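PDB 4OZU: coronin from Toxoplasma gondii, which probably binds actin filaments and is represented here by its WD40 beta-propeller domain, one part of the longer protein. Local coordinates for residues A[366-372]-A[387-391]. Numbering follows the deposited sequence.
Sequences PAPDVEP and IRRRS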
loop_
_atom_site.group_PDB
_atom_site.type_symbol
_atom_site.label_atom_id
_atom_site.label_comp_id
_atom_site.label_asym_id
_atom_site.label_seq_id
_atom_site.Cartn_x
_atom_site.Cartn_y
_atom_site.Cartn_z
ATOM N N PRO A 366 9.640 -4.901 -16.887
ATOM C CA PRO A 366 8.986 -3.598 -17.049
ATOM C C PRO A 366 8.122 -3.254 -15.835
ATOM O O PRO A 366 7.229 -4.015 -15.464
ATOM C CB PRO A 366 8.142 -3.787 -18.308
ATOM C CG PRO A 366 8.838 -4.881 -19.065
ATOM C CD PRO A 366 9.366 -5.804 -18.018
ATOM N N ALA A 367 8.422 -2.117 -15.216
ATOM C CA ALA A 367 7.798 -1.727 -13.958
ATOM C C ALA A 367 6.597 -0.832 -14.216
ATOM O O ALA A 367 6.548 -0.157 -15.241
ATOM C CB ALA A 367 8.798 -1.017 -13.085
ATOM N N PRO A 368 5.624 -0.823 -13.290
ATOM C CA PRO A 368 4.510 0.115 -13.458
ATOM C C PRO A 368 5.010 1.537 -13.652
ATOM O O PRO A 368 5.809 2.009 -12.842
ATOM C CB PRO A 368 3.725 -0.022 -12.148
ATOM C CG PRO A 368 4.052 -1.395 -11.654
ATOM C CD PRO A 368 5.480 -1.645 -12.073
ATOM N N ASP A 369 4.560 2.191 -14.719
ATOM C CA ASP A 369 4.982 3.552 -15.019
ATOM C C ASP A 369 4.090 4.591 -14.356
ATOM O O ASP A 369 3.013 4.275 -13.861
ATOM C CB ASP A 369 4.989 3.783 -16.525
ATOM C CG ASP A 369 5.972 4.871 -16.954
ATOM O OD1 ASP A 369 6.627 5.492 -16.080
ATOM O OD2 ASP A 369 6.085 5.107 -18.174
ATOM N N VAL A 370 4.548 5.836 -14.369
ATOM C CA VAL A 370 3.796 6.935 -13.775
ATOM C C VAL A 370 2.890 7.591 -14.820
ATOM O O VAL A 370 2.708 8.809 -14.824
ATOM C CB VAL A 370 4.746 7.983 -13.150
ATOM C CG1 VAL A 370 5.485 7.370 -11.963
ATOM C CG2 VAL A 370 5.740 8.523 -14.181
ATOM N N GLU A 371 2.330 6.761 -15.701
ATOM C CA GLU A 371 1.367 7.197 -16.714
ATOM C C GLU A 371 0.104 6.363 -16.596
ATOM O O GLU A 371 0.180 5.137 -16.631
ATOM C CB GLU A 371 1.921 7.037 -18.130
ATOM C CG GLU A 371 3.056 7.931 -18.514
ATOM C CD GLU A 371 3.536 7.630 -19.918
ATOM O OE1 GLU A 371 2.747 7.074 -20.713
ATOM O OE2 GLU A 371 4.704 7.929 -20.224
ATOM N N PRO A 372 -1.070 7.005 -16.478
ATOM C CA PRO A 372 -2.289 6.187 -16.468
ATOM C C PRO A 372 -2.556 5.500 -17.806
ATOM O O PRO A 372 -2.346 6.119 -18.842
ATOM C CB PRO A 372 -3.405 7.200 -16.171
ATOM C CG PRO A 372 -2.728 8.487 -15.831
ATOM C CD PRO A 372 -1.355 8.446 -16.379
ATOM N N ILE A 387 -2.079 -1.725 -17.253
ATOM C CA ILE A 387 -1.271 -0.598 -16.800
ATOM C C ILE A 387 -0.066 -0.401 -17.710
ATOM O O ILE A 387 0.454 -1.347 -18.321
ATOM C CB ILE A 387 -0.776 -0.756 -15.343
ATOM C CG1 ILE A 387 0.026 -2.050 -15.154
ATOM C CG2 ILE A 387 -1.947 -0.701 -14.374
ATOM C CD1 ILE A 387 0.981 -1.979 -13.969
ATOM N N ARG A 388 0.354 0.848 -17.825
ATOM C CA ARG A 388 1.515 1.162 -18.617
ATOM C C ARG A 388 2.768 0.838 -17.822
ATOM O O ARG A 388 2.801 0.994 -16.597
ATOM C CB ARG A 388 1.481 2.625 -19.046
ATOM C CG ARG A 388 0.426 2.890 -20.109
ATOM C CD ARG A 388 0.456 4.312 -20.595
ATOM N NE ARG A 388 -0.596 4.574 -21.576
ATOM C CZ ARG A 388 -0.843 5.771 -22.096
ATOM N NH1 ARG A 388 -0.110 6.817 -21.738
ATOM N NH2 ARG A 388 -1.820 5.926 -22.977
ATOM N N ARG A 389 3.788 0.380 -18.541
ATOM C CA ARG A 389 5.029 -0.080 -17.943
ATOM C C ARG A 389 6.248 0.566 -18.580
ATOM O O ARG A 389 6.226 0.972 -19.745
ATOM C CB ARG A 389 5.143 -1.598 -18.067
ATOM C CG ARG A 389 4.051 -2.340 -17.358
ATOM C CD ARG A 389 4.189 -3.845 -17.501
ATOM N NE ARG A 389 3.123 -4.491 -16.744
ATOM C CZ ARG A 389 3.173 -4.742 -15.440
ATOM N NH1 ARG A 389 4.257 -4.438 -14.730
ATOM N NH2 ARG A 389 2.133 -5.313 -14.847
ATOM N N ARG A 390 7.319 0.646 -17.801
ATOM C CA ARG A 390 8.578 1.200 -18.275
ATOM C C ARG A 390 9.711 0.289 -17.860
ATOM O O ARG A 390 9.824 -0.081 -16.691
ATOM C CB ARG A 390 8.808 2.605 -17.717
ATOM C CG ARG A 390 10.115 3.248 -18.174
ATOM C CD ARG A 390 10.339 4.602 -17.518
ATOM N NE ARG A 390 9.496 5.650 -18.091
ATOM C CZ ARG A 390 9.800 6.347 -19.185
ATOM N NH1 ARG A 390 10.928 6.106 -19.845
ATOM N NH2 ARG A 390 8.973 7.285 -19.625
ATOM N N SER A 391 10.539 -0.101 -18.826
ATOM C CA SER A 391 11.771 -0.814 -18.529
ATOM C C SER A 391 12.827 0.200 -18.115
ATOM O O SER A 391 13.334 0.961 -18.938
ATOM C CB SER A 391 12.246 -1.632 -19.731
ATOM O OG SER A 391 11.615 -2.901 -19.763
HETATM O O HOH W 1 1.217 2.176 -14.410
HETATM O O HOH W 2 6.513 7.863 -18.207
HETATM O O HOH W 3 4.838 3.942 -20.075
HETATM O O HOH W 4 -0.950 2.784 -15.998
#
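Pro-366 lies against Arg-389, ring CB to side-chain CB, while the same arginine reaches back with NH1 to the Pro-366 carbonyl O at 3.1 Å. That oxygen sits at the edge of the guanidinium, slightly out of its plane; NH2 of Arg-389 forms a salt bridge with Glu-277. At Ala-367 the backbones make the hydrogen-bonded pair of a two-stranded antiparallel sheet: Ala-367 N binds Arg-390 O at 2.9 Å and Arg-390 N returns to Ala-367 O at 2.8 Å. Pro-368 faces Arg-389 in a non-hydrogen-bonded pair, so having no N-H costs nothing; its ring packs by CB, 3.8 Å from Ile-387 CD1, as the two side chains run side by side. CD1 also sits above one face of the Arg-389 guanidinium, displaced toward its rim. Asp-369 N resumes the backbone pairing with a nearly straight bond to Arg-388 O (174°). With CG anti to the backbone N (chi1 -154°), its carboxylate reaches Arg-390, where OD2 and NE form a long salt bridge of 3.5 Å, the two planes 81° apart. OD1 folds back to accept Val-370 N. Glu-371 crosses Arg-388 at about a right angle, its OE1 taking Arg-388 NH1 at 3.0 Å from the anti side of the carboxylate. Pro-372 closes the run by placing its carbonyl O over one face of that guanidinium. Water joins the charged ends, one molecule donating to Asp-369 OD2 and Glu-371 OE2 and accepting from Arg-390 NH2. The small sheet thus closes a chain excursion containing helix 376-380 at the surface of the propeller. Backbone bonds set its register; each of the three consecutive arginines has a carboxylate partner, Glu-371 for Arg-388, Glu-277 for Arg-389 and Asp-369 for Arg-390, so their positive charge is probably largely offset.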